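Local coordinates for protein 6-carboxyhexanoate--coa ligase (Bacillus subtilis, PDB 5FLG) that belongs to the 6-carboxyhexanoate–CoA ligase family of enzymes and binds phosphoaminophosphonic acid-adenylate ester, magnesium ion and pimelic acid, at residues E174-A177 / L178-V182; K208-G211 / Y212-I215; G234-V238 / N239-H243. One frame throughout, in Å; residues are numbered along the deposited sequence.

Contact 1: E174-A177 / L178-V182; sequences EALA and LASKV. With ANP (phosphoaminophosphonic acid-adenylate ester), chain D.
Ser180 turns back on Leu176 one helical turn earlier, and this is the compact part of the contact within helix 170-184. The carbonyl oxygen of Leu176 is gripped twice: Ser180 N reaches Leu176 O at 2.9 Å, and Ser180 OG donates to Leu176 O at 2.8 Å. The two donors arrive from opposite faces of the carbonyl plane. A chi1 of -61° sets OG beside the serine's own backbone N, near enough to the preceding turn for this second bond. The same hydroxyl lies 3.7 Å from Leu176 CD1 and is also bonded to Leu79 N, so this buried polar atom has two polar partners. Regular i to i+4 bonds continue the turn, among them Ala179 N to Ala175 O at 2.8 Å, and Ala179 CB lies 3.3 Å from that carbonyl oxygen.

The looser margin is Glu174, which is partly exposed. Its side chain leads away from the following turn, and OE1 forms a salt bridge with Lys50. Leu178 is buried, but with CG anti to the backbone N (chi1 -172°) its end leaves the helix toward the nucleotide; its CD1 methyl lies over the face of the adenine, 3.4 Å from ANP C6. Leu178 thus gives the ANP pocket an apolar, non-directional surface, Ala175 belongs to the pimelic acid pocket, and the doubly used carbonyl lets the helix satisfy the serine hydroxyl internally.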
loop_
_atom_site.group_PDB
_atom_site.type_symbol
_atom_site.label_atom_id
_atom_site.label_comp_id
_atom_site.label_asym_id
_atom_site.label_seq_id
_atom_site.Cartn_x
_atom_site.Cartn_y
_atom_site.Cartn_z
ATOM N N GLU A 174 1.644 2.636 -21.123
ATOM C CA GLU A 174 1.805 1.546 -20.195
ATOM C C GLU A 174 2.039 0.223 -20.904
ATOM O O GLU A 174 2.980 -0.477 -20.589
ATOM C CB GLU A 174 0.611 1.466 -19.232
ATOM C CG GLU A 174 0.604 2.595 -18.198
ATOM C CD GLU A 174 -0.788 2.910 -17.591
ATOM O OE1 GLU A 174 -1.791 2.202 -17.852
ATOM O OE2 GLU A 174 -0.879 3.885 -16.831
ATOM N N ALA A 175 1.257 -0.057 -21.937
ATOM C CA ALA A 175 1.347 -1.315 -22.600
ATOM C C ALA A 175 2.675 -1.426 -23.325
ATOM O O ALA A 175 3.289 -2.501 -23.356
ATOM C CB ALA A 175 0.213 -1.463 -23.577
ATOM N N LEU A 176 3.052 -0.362 -24.030
ATOM C CA LEU A 176 4.284 -0.397 -24.812
ATOM C C LEU A 176 5.508 -0.456 -23.891
ATOM O O LEU A 176 6.527 -1.101 -24.219
ATOM C CB LEU A 176 4.337 0.759 -25.812
ATOM C CG LEU A 176 5.495 0.804 -26.821
ATOM C CD1 LEU A 176 5.744 -0.536 -27.536
ATOM C CD2 LEU A 176 5.231 1.900 -27.832
ATOM N N ALA A 177 5.435 0.193 -22.732
ATOM C CA ALA A 177 6.534 0.074 -21.779
ATOM C C ALA A 177 6.683 -1.364 -21.309
ATOM O O ALA A 177 7.827 -1.897 -21.227
ATOM C CB ALA A 177 6.344 0.976 -20.595
ATOM N N LEU A 178 5.545 -1.968 -20.944
ATOM C CA LEU A 178 5.537 -3.368 -20.539
ATOM C C LEU A 178 6.079 -4.282 -21.626
ATOM O O LEU A 178 6.927 -5.134 -21.369
ATOM C CB LEU A 178 4.120 -3.798 -20.143
ATOM C CG LEU A 178 4.011 -5.186 -19.510
ATOM C CD1 LEU A 178 2.750 -5.290 -18.658
ATOM C CD2 LEU A 178 4.013 -6.254 -20.595
ATOM N N ALA A 179 5.496 -4.163 -22.818
ATOM C CA ALA A 179 5.842 -5.010 -23.896
ATOM C C ALA A 179 7.301 -4.884 -24.263
ATOM O O ALA A 179 7.911 -5.876 -24.622
ATOM C CB ALA A 179 4.979 -4.789 -25.104
ATOM N N SER A 180 7.834 -3.666 -24.237
ATOM C CA SER A 180 9.248 -3.482 -24.503
ATOM C C SER A 180 10.157 -4.143 -23.459
ATOM O O SER A 180 11.165 -4.784 -23.789
ATOM C CB SER A 180 9.558 -1.993 -24.628
ATOM O OG SER A 180 8.826 -1.458 -25.696
ATOM N N LYS A 181 9.831 -3.969 -22.190
ATOM C CA LYS A 181 10.590 -4.662 -21.169
ATOM C C LYS A 181 10.514 -6.172 -21.360
ATOM O O LYS A 181 11.538 -6.860 -21.343
ATOM C CB LYS A 181 10.097 -4.331 -19.770
ATOM C CG LYS A 181 10.619 -5.322 -18.750
ATOM C CD LYS A 181 10.561 -4.812 -17.326
ATOM C CE LYS A 181 10.799 -5.961 -16.377
ATOM N NZ LYS A 181 10.908 -5.539 -14.965
ATOM N N VAL A 182 9.302 -6.677 -21.591
ATOM C CA VAL A 182 9.096 -8.096 -21.677
ATOM C C VAL A 182 9.828 -8.663 -22.896
ATOM O O VAL A 182 10.473 -9.698 -22.810
ATOM C CB VAL A 182 7.604 -8.428 -21.712
ATOM C CG1 VAL A 182 7.381 -9.889 -22.059
ATOM C CG2 VAL A 182 6.978 -8.125 -20.358
HETATM P PG ANP D . -5.791 -1.195 -15.583
HETATM O O1G ANP D . -6.176 -0.255 -14.474
HETATM O O2G ANP D . -6.926 -1.455 -16.535
HETATM O O3G ANP D . -4.531 -0.862 -16.315
HETATM P PB ANP D . -4.456 -3.844 -15.406
HETATM O O1B ANP D . -3.167 -3.175 -15.727
HETATM O O2B ANP D . -4.586 -4.966 -14.445
HETATM N N3B ANP D . -5.525 -2.660 -14.742
HETATM P PA ANP D . -4.784 -3.869 -18.265
HETATM O O1A ANP D . -5.964 -3.738 -19.112
HETATM O O2A ANP D . -3.702 -2.829 -18.206
HETATM O O3A ANP D . -5.195 -4.303 -16.771
HETATM O "O5'" ANP D . -4.097 -5.287 -18.758
HETATM C "C5'" ANP D . -4.889 -6.329 -19.253
HETATM C "C4'" ANP D . -4.444 -7.651 -18.622
HETATM O "O4'" ANP D . -3.044 -7.832 -18.873
HETATM C "C3'" ANP D . -4.625 -7.655 -17.113
HETATM O "O3'" ANP D . -5.883 -8.203 -16.739
HETATM C "C2'" ANP D . -3.529 -8.572 -16.654
HETATM O "O2'" ANP D . -3.950 -9.923 -16.850
HETATM C "C1'" ANP D . -2.443 -8.256 -17.643
HETATM N N9 ANP D . -1.556 -7.242 -17.060
HETATM C C8 ANP D . -1.797 -5.893 -16.893
HETATM N N7 ANP D . -0.696 -5.284 -16.394
HETATM C C5 ANP D . 0.242 -6.261 -16.201
HETATM C C6 ANP D . 1.611 -6.351 -15.667
HETATM N N6 ANP D . 2.255 -5.282 -15.189
HETATM N N1 ANP D . 2.232 -7.551 -15.665
HETATM C C2 ANP D . 1.610 -8.653 -16.101
HETATM N N3 ANP D . 0.392 -8.665 -16.668
HETATM C C4 ANP D . -0.349 -7.532 -16.630
#

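Contact 2: K208-G211 / Y212-I215; sequences KKMG and YQRI. With PML (pimelic acid), chain C.
Met210 and Gln213 cross obliquely, Gln213 CG lying 4.0 Å from both Met210 CB and Met210 SD. They meet at the turn of a beta hairpin, where 208-211 joins the antiparallel neighbours 203-207 and 211-215. The glutamine is bent at chi2 (-79°), which brings its amide back to the carbonyl of Met210, and Gln213 NE2 donates to Met210 O at 3.0 Å. That bond is nearly straight (169°); it lies in the carbonyl plane on a lone pair, and the acceptor is close to the glutamine amide plane. The other end of this amide, OE1, accepts from Asn84, so both ends are held and its rotation is fixed.

Tyr212 and Arg214, alternate residues of the strand, belong to the pimelic acid pocket, and both present an edge to the ligand. Tyr212 OH donates to PML O11 at 2.7 Å, with that oxygen near the ring plane. Arg214 NE reaches PML O11 at 3.0 Å, while Arg214 NH2 reaches PML O12 at 3.2 Å, the carboxylate carbon C1 lying in the guanidinium plane. Such a bidentate pairing probably stabilises the anionic form of the carboxylate, with the tyrosine hydroxyl adding a second donor to one oxygen.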
loop_
_atom_site.group_PDB
_atom_site.type_symbol
_atom_site.label_atom_id
_atom_site.label_comp_id
_atom_site.label_asym_id
_atom_site.label_seq_id
_atom_site.Cartn_x
_atom_site.Cartn_y
_atom_site.Cartn_z
ATOM N N LYS A 208 10.292 -9.744 -30.849
ATOM C CA LYS A 208 11.575 -9.099 -31.062
ATOM C C LYS A 208 11.660 -8.715 -32.505
ATOM O O LYS A 208 12.086 -7.613 -32.818
ATOM C CB LYS A 208 12.721 -10.046 -30.713
ATOM C CG LYS A 208 13.063 -10.123 -29.243
ATOM C CD LYS A 208 14.067 -11.257 -29.007
ATOM C CE LYS A 208 14.484 -11.364 -27.543
ATOM N NZ LYS A 208 13.416 -11.885 -26.660
ATOM N N LYS A 209 11.095 -9.535 -33.379
ATOM C CA LYS A 209 11.167 -9.231 -34.800
ATOM C C LYS A 209 10.045 -8.333 -35.276
ATOM O O LYS A 209 10.283 -7.380 -36.012
ATOM C CB LYS A 209 11.177 -10.499 -35.608
ATOM C CG LYS A 209 12.444 -11.296 -35.326
ATOM C CD LYS A 209 12.601 -12.482 -36.264
ATOM C CE LYS A 209 11.569 -13.538 -35.931
ATOM N NZ LYS A 209 11.591 -13.821 -34.469
ATOM N N MET A 210 8.807 -8.697 -34.976
ATOM C CA MET A 210 7.698 -7.937 -35.508
ATOM C C MET A 210 7.496 -6.616 -34.759
ATOM O O MET A 210 6.666 -5.797 -35.153
ATOM C CB MET A 210 6.425 -8.776 -35.466
ATOM C CG MET A 210 6.076 -9.317 -34.089
ATOM S SD MET A 210 4.509 -10.222 -34.094
ATOM C CE MET A 210 4.757 -11.257 -32.662
ATOM N N GLY A 211 8.169 -6.444 -33.631
ATOM C CA GLY A 211 7.886 -5.322 -32.743
ATOM C C GLY A 211 6.518 -5.383 -32.058
ATOM O O GLY A 211 6.041 -6.455 -31.671
ATOM N N TYR A 212 5.872 -4.228 -31.960
ATOM C CA TYR A 212 4.569 -4.073 -31.266
ATOM C C TYR A 212 3.471 -3.887 -32.294
ATOM O O TYR A 212 3.346 -2.820 -32.916
ATOM C CB TYR A 212 4.625 -2.865 -30.349
ATOM C CG TYR A 212 3.384 -2.602 -29.472
ATOM C CD1 TYR A 212 3.261 -3.218 -28.239
ATOM C CD2 TYR A 212 2.566 -1.524 -29.728
ATOM C CE1 TYR A 212 2.269 -2.876 -27.353
ATOM C CE2 TYR A 212 1.513 -1.187 -28.867
ATOM C CZ TYR A 212 1.376 -1.869 -27.681
ATOM O OH TYR A 212 0.349 -1.612 -26.828
ATOM N N GLN A 213 2.715 -4.957 -32.521
ATOM C CA GLN A 213 1.743 -5.013 -33.588
ATOM C C GLN A 213 0.373 -4.817 -32.982
ATOM O O GLN A 213 -0.174 -5.740 -32.400
ATOM C CB GLN A 213 1.816 -6.360 -34.303
ATOM C CG GLN A 213 3.101 -6.571 -35.094
ATOM C CD GLN A 213 3.088 -5.864 -36.436
ATOM O OE1 GLN A 213 2.032 -5.627 -37.036
ATOM N NE2 GLN A 213 4.265 -5.493 -36.905
ATOM N N ARG A 214 -0.135 -3.576 -33.013
ATOM C CA ARG A 214 -1.446 -3.307 -32.464
ATOM C C ARG A 214 -2.508 -3.889 -33.373
ATOM O O ARG A 214 -2.428 -3.756 -34.575
ATOM C CB ARG A 214 -1.663 -1.782 -32.354
ATOM C CG ARG A 214 -0.579 -1.092 -31.590
ATOM C CD ARG A 214 -0.762 0.411 -31.555
ATOM N NE ARG A 214 -1.925 0.773 -30.775
ATOM C CZ ARG A 214 -2.896 1.569 -31.204
ATOM N NH1 ARG A 214 -2.883 2.036 -32.434
ATOM N NH2 ARG A 214 -3.900 1.878 -30.396
ATOM N N ILE A 215 -3.575 -4.408 -32.781
ATOM C CA ILE A 215 -4.678 -4.932 -33.516
ATOM C C ILE A 215 -5.975 -4.287 -32.989
ATOM O O ILE A 215 -6.328 -4.434 -31.817
ATOM C CB ILE A 215 -4.731 -6.456 -33.350
ATOM C CG1 ILE A 215 -3.413 -7.084 -33.852
ATOM C CG2 ILE A 215 -5.919 -7.009 -34.098
ATOM C CD1 ILE A 215 -3.282 -8.573 -33.607
HETATM C C1 PML C . -2.770 -0.325 -27.315
HETATM O O11 PML C . -1.712 -0.343 -28.026
HETATM O O12 PML C . -3.699 0.526 -27.551
HETATM C C2 PML C . -3.055 -1.585 -26.477
HETATM C C3 PML C . -3.304 -1.397 -24.989
HETATM C C4 PML C . -4.268 -2.436 -24.388
HETATM C C5 PML C . -3.759 -3.134 -23.141
HETATM C C6 PML C . -4.749 -3.163 -21.979
HETATM C C7 PML C . -5.148 -1.757 -21.526
HETATM O O71 PML C . -4.256 -0.968 -21.134
HETATM O O72 PML C . -6.368 -1.464 -21.442
#

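Contact 3: G234-V238 / N239-H243; sequences GSNDV and NTYIH
Two first torsions set up the turn in which Asp237 and Asn236 meet Thr240 and Tyr241. Thr240 chi1 of 66° places OG1 between its own backbone N and carbonyl carbon, which brings it within reach of the carbonyl oxygen three residues earlier, while Tyr241 chi1 of -56° carries the ring over the preceding loop. Thr240 OG1 donates to Asp237 O at 2.5 Å, in the carbonyl plane; the length is shorter than usual, so its exact value is doubtful and no special strength follows. Thr240 N adds a weak bond to the same oxygen.

That oxygen also sits over the centre of the Tyr241 ring, 4.0 Å above its plane, so it meets the hydroxyl in one direction and a ring face in another, about 75° apart. At the far end of the ring, Asn236 N donates to Tyr241 OH at 3.1 Å, and Gly234 CA lies just 2.9 Å from Tyr241 OH, a close fit at a residue with no side chain. The Asn236 and Tyr241 side chains cross at about a right angle, with Asn236 CB 3.6 Å from Tyr241 CZ. Outside the segments, the ring of His185 meets that of Tyr241 at a steep angle.

Asp237 is the N-cap of helix 238-247. Its carboxylate accepts from Asn239 N, a weak bond, and from Asn239 ND2, although OD2 is less certain because it crowds Asn239 CB in the model. Ile242 N closes the first turn on Val238 O at 2.9 Å, and Val238 and Ile242 both turn apolar branches to Leu128 of strand 127-130. The carboxylate, as far as its uncertain position allows, probably complements the helix dipole, while the tyrosine hydroxyl, accepting from a loop amide, ties the approach loop to the helix that it enters.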
loop_
_atom_site.group_PDB
_atom_site.type_symbol
_atom_site.label_atom_id
_atom_site.label_comp_id
_atom_site.label_asym_id
_atom_site.label_seq_id
_atom_site.Cartn_x
_atom_site.Cartn_y
_atom_site.Cartn_z
ATOM N N GLY A 234 12.850 -21.260 -23.103
ATOM C CA GLY A 234 14.006 -21.199 -22.237
ATOM C C GLY A 234 14.210 -22.508 -21.500
ATOM O O GLY A 234 13.241 -23.217 -21.212
ATOM N N SER A 235 15.477 -22.835 -21.226
ATOM C CA SER A 235 15.827 -24.042 -20.475
ATOM C C SER A 235 15.809 -23.733 -19.001
ATOM O O SER A 235 15.813 -24.642 -18.173
ATOM C CB SER A 235 17.234 -24.538 -20.826
ATOM O OG SER A 235 17.341 -24.883 -22.193
ATOM N N ASN A 236 15.964 -22.460 -18.662
ATOM C CA ASN A 236 16.328 -22.130 -17.300
ATOM C C ASN A 236 15.120 -22.268 -16.399
ATOM O O ASN A 236 14.001 -22.509 -16.853
ATOM C CB ASN A 236 16.917 -20.724 -17.212
ATOM C CG ASN A 236 18.244 -20.605 -17.941
ATOM O OD1 ASN A 236 19.038 -21.548 -17.977
ATOM N ND2 ASN A 236 18.488 -19.445 -18.537
ATOM N N ASP A 237 15.342 -22.129 -15.108
ATOM C CA ASP A 237 14.245 -22.206 -14.181
ATOM C C ASP A 237 13.326 -21.011 -14.404
ATOM O O ASP A 237 13.784 -19.879 -14.526
ATOM C CB ASP A 237 14.787 -22.195 -12.755
ATOM C CG ASP A 237 13.697 -22.298 -11.717
ATOM O OD1 ASP A 237 12.981 -23.322 -11.660
ATOM O OD2 ASP A 237 13.568 -21.345 -10.941
ATOM N N VAL A 238 12.030 -21.273 -14.318
ATOM C CA VAL A 238 11.011 -20.274 -14.539
ATOM C C VAL A 238 11.097 -19.181 -13.476
ATOM O O VAL A 238 10.771 -18.041 -13.732
ATOM C CB VAL A 238 9.607 -20.918 -14.554
ATOM C CG1 VAL A 238 9.211 -21.375 -13.163
ATOM C CG2 VAL A 238 8.574 -19.934 -15.095
ATOM N N ASN A 239 11.570 -19.517 -12.287
ATOM C CA ASN A 239 11.662 -18.522 -11.228
ATOM C C ASN A 239 12.670 -17.425 -11.517
ATOM O O ASN A 239 12.507 -16.302 -11.088
ATOM C CB ASN A 239 12.004 -19.178 -9.907
ATOM C CG ASN A 239 10.942 -20.147 -9.477
ATOM O OD1 ASN A 239 9.837 -19.739 -9.120
ATOM N ND2 ASN A 239 11.223 -21.441 -9.634
ATOM N N THR A 240 13.734 -17.760 -12.226
ATOM C CA THR A 240 14.693 -16.761 -12.617
ATOM C C THR A 240 14.015 -15.778 -13.568
ATOM O O THR A 240 14.171 -14.575 -13.431
ATOM C CB THR A 240 15.901 -17.431 -13.291
ATOM O OG1 THR A 240 15.487 -18.028 -14.527
ATOM C CG2 THR A 240 16.445 -18.537 -12.380
ATOM N N TYR A 241 13.237 -16.297 -14.516
ATOM C CA TYR A 241 12.567 -15.440 -15.478
ATOM C C TYR A 241 11.588 -14.539 -14.736
ATOM O O TYR A 241 11.530 -13.324 -14.991
ATOM C CB TYR A 241 11.831 -16.262 -16.547
ATOM C CG TYR A 241 12.683 -17.263 -17.340
ATOM C CD1 TYR A 241 14.046 -17.064 -17.531
ATOM C CD2 TYR A 241 12.094 -18.352 -17.973
ATOM C CE1 TYR A 241 14.798 -17.927 -18.329
ATOM C CE2 TYR A 241 12.841 -19.233 -18.750
ATOM C CZ TYR A 241 14.189 -19.022 -18.916
ATOM O OH TYR A 241 14.887 -19.834 -19.781
ATOM N N ILE A 242 10.853 -15.126 -13.796
ATOM C CA ILE A 242 9.837 -14.404 -13.020
ATOM C C ILE A 242 10.490 -13.277 -12.230
ATOM O O ILE A 242 9.965 -12.157 -12.128
ATOM C CB ILE A 242 9.074 -15.356 -12.059
ATOM C CG1 ILE A 242 8.068 -16.200 -12.843
ATOM C CG2 ILE A 242 8.346 -14.567 -10.975
ATOM C CD1 ILE A 242 7.318 -17.199 -11.996
ATOM N N HIS A 243 11.663 -13.564 -11.684
ATOM C CA HIS A 243 12.343 -12.573 -10.883
ATOM C C HIS A 243 12.803 -11.391 -11.752
ATOM O O HIS A 243 12.581 -10.231 -11.396
ATOM C CB HIS A 243 13.516 -13.217 -10.142
ATOM C CG HIS A 243 14.268 -12.262 -9.280
ATOM N ND1 HIS A 243 15.338 -11.535 -9.748
ATOM C CD2 HIS A 243 14.029 -11.823 -8.022
ATOM C CE1 HIS A 243 15.776 -10.742 -8.787
ATOM N NE2 HIS A 243 15.001 -10.902 -7.730
#

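Contacts 1 and 2 pack against each other and both contribute residues to the pimelic acid pocket, whereas contact 3 stands apart. The centres of contacts 1 and 2 are about 11 Å apart, and they touch through Tyr212: Ala175 CB lies 3.3 Å from Tyr212 OH, and Leu176 CD1 lies 3.7 Å from Tyr212 CG. Helix 170-184 thus backs a tyrosine that helps to hold pimelic acid, while Leu178 of the same helix faces the nucleotide. The centre of contact 3 is about 19 Å from that of contact 1 and about 23 Å from that of contact 2. Its nearest atoms are about 6 Å from contact 1, and the Ile242 side chain is about 10 Å from ANP, outside direct contact.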